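Local coordinates for protein mannose-6-phosphate isomerase (Helicobacter pylori, PDB 2QH5) that probably transfers a guanylyl group from GTP to mannose 1-phosphate, making GDP-mannose, through the nucleotidyltransferase domain to which this N-terminal fragment belongs, at residues F30-E41 and H62-E73. Sequence-based numbering, arbitrary orientation. Where two conformers were deposited one is given.
Sequences FLKLFDHKSLFE and HYFLALEEIKNE
Phe30 and Ala66 approach to 7.4 Å between CA atoms, and Glu41 and Ile70 to 6.0 Å, which sets the loop 30-38 and the first turn of helix 39-48 against helix 63-69 and the turn after it. Glu69 buries the most surface of any residue here. Its chain runs extended beyond CG (chi2 174°), carrying the carboxylate across to the loop, where Ser38 OG, in the conformer given, donates a 2.6 Å hydrogen bond to Glu69 OE2 from above the carboxylate plane. The other oxygen, Glu69 OE1, lies 2.8 Å from Phe30 O. Ser38 OG also accepts from Glu41 N, and a weak return bond from Ser38 N to Glu41 OE1 completes a capping box; in this conformer the N-cap serine links the helix start to Glu69. Apolar packing flanks this polar centre: Leu65 CD2 lies 3.9 Å from Phe30 CG, while Ala66 CB meets both Phe30 CE1 and Phe40 CZ. Phe40 (chi1 175°) turns its CG away from the backbone N and sets CE2 3.6 Å from Ile70 CG2. At the far end Lys37 NZ makes a long salt bridge, 3.7 Å, to Glu73 OE2, probably easing that carboxylate's closeness to Glu41. On the sheet side, Phe40 and Ile70 touch Ile56 of strand 53-59 and Ala66 touches Phe81 of strand 78-84, packing both helices against the parallel part of the GT-A nucleotidyltransferase sheet.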
# COMPACT_ATOMS: atom_id res chain seq x y z
N PHE A 30 7.83 -9.68 -10.86
CA PHE A 30 8.32 -11.00 -10.48
C PHE A 30 9.63 -11.39 -11.16
O PHE A 30 10.25 -12.39 -10.79
CB PHE A 30 7.25 -12.05 -10.73
CG PHE A 30 6.09 -11.95 -9.79
CD1 PHE A 30 6.22 -12.35 -8.45
CD2 PHE A 30 4.87 -11.46 -10.22
CE1 PHE A 30 5.16 -12.25 -7.58
CE2 PHE A 30 3.80 -11.36 -9.35
CZ PHE A 30 3.94 -11.76 -8.03
N LEU A 31 10.05 -10.60 -12.14
CA LEU A 31 11.25 -10.89 -12.92
C LEU A 31 12.52 -10.64 -12.12
O LEU A 31 12.73 -9.55 -11.59
CB LEU A 31 11.26 -10.06 -14.20
CG LEU A 31 10.19 -10.46 -15.22
CD1 LEU A 31 9.90 -9.33 -16.19
CD2 LEU A 31 10.60 -11.75 -15.96
N LYS A 32 13.37 -11.67 -12.04
CA LYS A 32 14.55 -11.66 -11.17
C LYS A 32 15.75 -10.92 -11.78
O LYS A 32 16.90 -11.38 -11.68
CB LYS A 32 14.93 -13.09 -10.79
CG LYS A 32 13.75 -14.01 -10.49
CD LYS A 32 14.17 -15.25 -9.73
CE LYS A 32 14.55 -14.92 -8.29
NZ LYS A 32 14.42 -16.08 -7.37
N LEU A 33 15.48 -9.77 -12.39
CA LEU A 33 16.47 -9.05 -13.19
C LEU A 33 17.49 -8.25 -12.38
O LEU A 33 18.66 -8.16 -12.75
CB LEU A 33 15.76 -8.15 -14.21
CG LEU A 33 15.54 -8.71 -15.63
CD1 LEU A 33 14.79 -10.05 -15.64
CD2 LEU A 33 14.83 -7.70 -16.51
N PHE A 34 17.04 -7.67 -11.26
CA PHE A 34 17.88 -6.79 -10.44
C PHE A 34 18.86 -7.57 -9.57
O PHE A 34 18.62 -7.79 -8.38
CB PHE A 34 17.01 -5.86 -9.60
CG PHE A 34 16.13 -4.96 -10.41
CD1 PHE A 34 16.65 -3.83 -11.02
CD2 PHE A 34 14.79 -5.25 -10.58
CE1 PHE A 34 15.85 -2.99 -11.78
CE2 PHE A 34 13.98 -4.42 -11.34
CZ PHE A 34 14.51 -3.29 -11.94
N ASP A 35 19.98 -7.96 -10.19
CA ASP A 35 21.01 -8.81 -9.59
C ASP A 35 20.42 -10.06 -8.94
O ASP A 35 20.39 -10.19 -7.71
CB ASP A 35 21.88 -8.02 -8.60
CG ASP A 35 23.19 -8.72 -8.28
OD1 ASP A 35 23.96 -8.99 -9.23
OD2 ASP A 35 23.45 -8.99 -7.09
N HIS A 36 19.94 -10.96 -9.80
CA HIS A 36 19.32 -12.24 -9.41
C HIS A 36 18.00 -12.11 -8.63
O HIS A 36 17.33 -13.11 -8.37
CB HIS A 36 20.30 -13.15 -8.65
CG HIS A 36 21.64 -13.30 -9.31
ND1 HIS A 36 21.81 -13.98 -10.50
CD2 HIS A 36 22.87 -12.87 -8.95
CE1 HIS A 36 23.08 -13.95 -10.85
NE2 HIS A 36 23.75 -13.29 -9.92
N LYS A 37 17.63 -10.88 -8.27
CA LYS A 37 16.47 -10.63 -7.42
C LYS A 37 15.37 -9.82 -8.13
O LYS A 37 15.64 -9.05 -9.05
CB LYS A 37 16.89 -9.96 -6.11
CG LYS A 37 17.80 -10.82 -5.24
CD LYS A 37 17.72 -10.45 -3.77
CE LYS A 37 18.49 -11.45 -2.91
NZ LYS A 37 18.27 -11.22 -1.45
N SER A 38 14.14 -10.02 -7.67
CA SER A 38 12.97 -9.34 -8.24
C SER A 38 12.54 -8.17 -7.36
O SER A 38 12.88 -8.11 -6.18
CB SER A 38 11.81 -10.32 -8.41
OG SER A 38 11.34 -10.78 -7.16
N LEU A 39 11.78 -7.25 -7.95
CA LEU A 39 11.21 -6.11 -7.21
C LEU A 39 10.39 -6.59 -6.03
O LEU A 39 10.53 -6.07 -4.92
CB LEU A 39 10.34 -5.26 -8.12
CG LEU A 39 11.06 -4.31 -9.07
CD1 LEU A 39 10.08 -3.67 -10.04
CD2 LEU A 39 11.82 -3.26 -8.26
N PHE A 40 9.56 -7.61 -6.28
CA PHE A 40 8.74 -8.26 -5.27
C PHE A 40 9.54 -8.74 -4.05
O PHE A 40 9.19 -8.40 -2.92
CB PHE A 40 7.94 -9.42 -5.89
CG PHE A 40 7.16 -10.23 -4.89
CD1 PHE A 40 5.92 -9.80 -4.44
CD2 PHE A 40 7.67 -11.43 -4.40
CE1 PHE A 40 5.22 -10.54 -3.50
CE2 PHE A 40 6.97 -12.17 -3.46
CZ PHE A 40 5.75 -11.73 -3.01
N GLU A 41 10.60 -9.52 -4.27
CA GLU A 41 11.40 -10.01 -3.14
C GLU A 41 12.26 -8.92 -2.48
O GLU A 41 12.57 -9.00 -1.30
CB GLU A 41 12.25 -11.22 -3.52
CG GLU A 41 13.36 -10.95 -4.51
CD GLU A 41 14.15 -12.19 -4.82
OE1 GLU A 41 13.93 -12.78 -5.90
OE2 GLU A 41 14.98 -12.61 -3.97
N HIS A 62 -0.69 -16.06 -9.47
CA HIS A 62 0.74 -15.88 -9.18
C HIS A 62 1.15 -16.32 -7.79
O HIS A 62 2.30 -16.14 -7.41
CB HIS A 62 1.18 -14.43 -9.43
CG HIS A 62 0.56 -13.82 -10.64
ND1 HIS A 62 -0.22 -12.68 -10.58
CD2 HIS A 62 0.58 -14.19 -11.94
CE1 HIS A 62 -0.65 -12.38 -11.79
NE2 HIS A 62 -0.18 -13.27 -12.64
N TYR A 63 0.21 -16.91 -7.03
CA TYR A 63 0.50 -17.32 -5.66
C TYR A 63 1.82 -18.09 -5.57
O TYR A 63 2.74 -17.68 -4.85
CB TYR A 63 -0.65 -18.15 -5.05
CG TYR A 63 -0.27 -18.79 -3.73
CD1 TYR A 63 -0.04 -20.16 -3.62
CD2 TYR A 63 -0.10 -18.02 -2.58
CE1 TYR A 63 0.34 -20.73 -2.41
CE2 TYR A 63 0.26 -18.58 -1.37
CZ TYR A 63 0.48 -19.94 -1.29
OH TYR A 63 0.84 -20.48 -0.08
N PHE A 64 1.92 -19.18 -6.33
CA PHE A 64 3.07 -20.07 -6.26
C PHE A 64 4.35 -19.46 -6.81
O PHE A 64 5.45 -19.81 -6.37
CB PHE A 64 2.75 -21.41 -6.93
CG PHE A 64 1.65 -22.17 -6.24
CD1 PHE A 64 1.93 -23.03 -5.17
CD2 PHE A 64 0.33 -22.00 -6.65
CE1 PHE A 64 0.90 -23.71 -4.53
CE2 PHE A 64 -0.72 -22.67 -6.02
CZ PHE A 64 -0.43 -23.54 -4.95
N LEU A 65 4.20 -18.54 -7.76
CA LEU A 65 5.31 -17.71 -8.22
C LEU A 65 5.85 -16.82 -7.08
O LEU A 65 7.06 -16.79 -6.81
CB LEU A 65 4.87 -16.86 -9.42
CG LEU A 65 5.88 -15.95 -10.12
CD1 LEU A 65 7.16 -16.71 -10.45
CD2 LEU A 65 5.27 -15.37 -11.39
N ALA A 66 4.94 -16.13 -6.39
CA ALA A 66 5.28 -15.28 -5.26
C ALA A 66 5.94 -16.07 -4.13
O ALA A 66 6.99 -15.69 -3.61
CB ALA A 66 4.04 -14.57 -4.76
N LEU A 67 5.31 -17.19 -3.76
CA LEU A 67 5.76 -18.03 -2.66
C LEU A 67 7.14 -18.60 -2.94
O LEU A 67 7.94 -18.80 -2.02
CB LEU A 67 4.76 -19.16 -2.44
CG LEU A 67 4.35 -19.63 -1.04
CD1 LEU A 67 3.86 -21.07 -1.15
CD2 LEU A 67 5.45 -19.54 0.01
N GLU A 68 7.43 -18.84 -4.22
CA GLU A 68 8.73 -19.36 -4.64
C GLU A 68 9.84 -18.34 -4.43
O GLU A 68 10.95 -18.70 -4.02
CB GLU A 68 8.68 -19.78 -6.11
CG GLU A 68 9.81 -20.70 -6.56
CD GLU A 68 9.56 -21.28 -7.94
OE1 GLU A 68 9.31 -22.50 -8.03
OE2 GLU A 68 9.61 -20.51 -8.93
N GLU A 69 9.54 -17.08 -4.71
CA GLU A 69 10.55 -16.02 -4.69
C GLU A 69 10.94 -15.53 -3.30
O GLU A 69 11.96 -14.87 -3.13
CB GLU A 69 10.12 -14.85 -5.57
CG GLU A 69 10.37 -15.13 -7.03
CD GLU A 69 9.83 -14.05 -7.93
OE1 GLU A 69 9.44 -14.39 -9.07
OE2 GLU A 69 9.79 -12.87 -7.52
N ILE A 70 10.11 -15.86 -2.31
CA ILE A 70 10.40 -15.51 -0.92
C ILE A 70 10.57 -16.74 -0.03
O ILE A 70 10.34 -16.68 1.18
CB ILE A 70 9.32 -14.55 -0.32
CG1 ILE A 70 7.93 -15.17 -0.40
CG2 ILE A 70 9.36 -13.20 -1.02
CD1 ILE A 70 6.99 -14.71 0.69
N LYS A 71 10.98 -17.85 -0.63
CA LYS A 71 11.24 -19.08 0.12
C LYS A 71 12.50 -18.94 0.98
O LYS A 71 12.55 -19.43 2.10
CB LYS A 71 11.34 -20.28 -0.82
CG LYS A 71 11.27 -21.66 -0.14
CD LYS A 71 9.86 -22.03 0.31
CE LYS A 71 9.63 -21.77 1.80
NZ LYS A 71 8.21 -22.00 2.20
N ASN A 72 13.50 -18.25 0.43
CA ASN A 72 14.73 -17.93 1.16
C ASN A 72 14.50 -16.97 2.33
O ASN A 72 15.16 -17.07 3.36
CB ASN A 72 15.77 -17.31 0.21
CG ASN A 72 16.58 -18.36 -0.55
OD1 ASN A 72 16.36 -19.56 -0.42
ND2 ASN A 72 17.53 -17.89 -1.35
N GLU A 73 13.55 -16.05 2.14
CA GLU A 73 13.36 -14.91 3.04
C GLU A 73 12.57 -15.21 4.32
O GLU A 73 12.72 -14.51 5.32
CB GLU A 73 12.72 -13.75 2.27
CG GLU A 73 13.21 -13.57 0.83
CD GLU A 73 14.48 -12.73 0.72
OE1 GLU A 73 14.85 -12.06 1.71
OE2 GLU A 73 15.09 -12.73 -0.37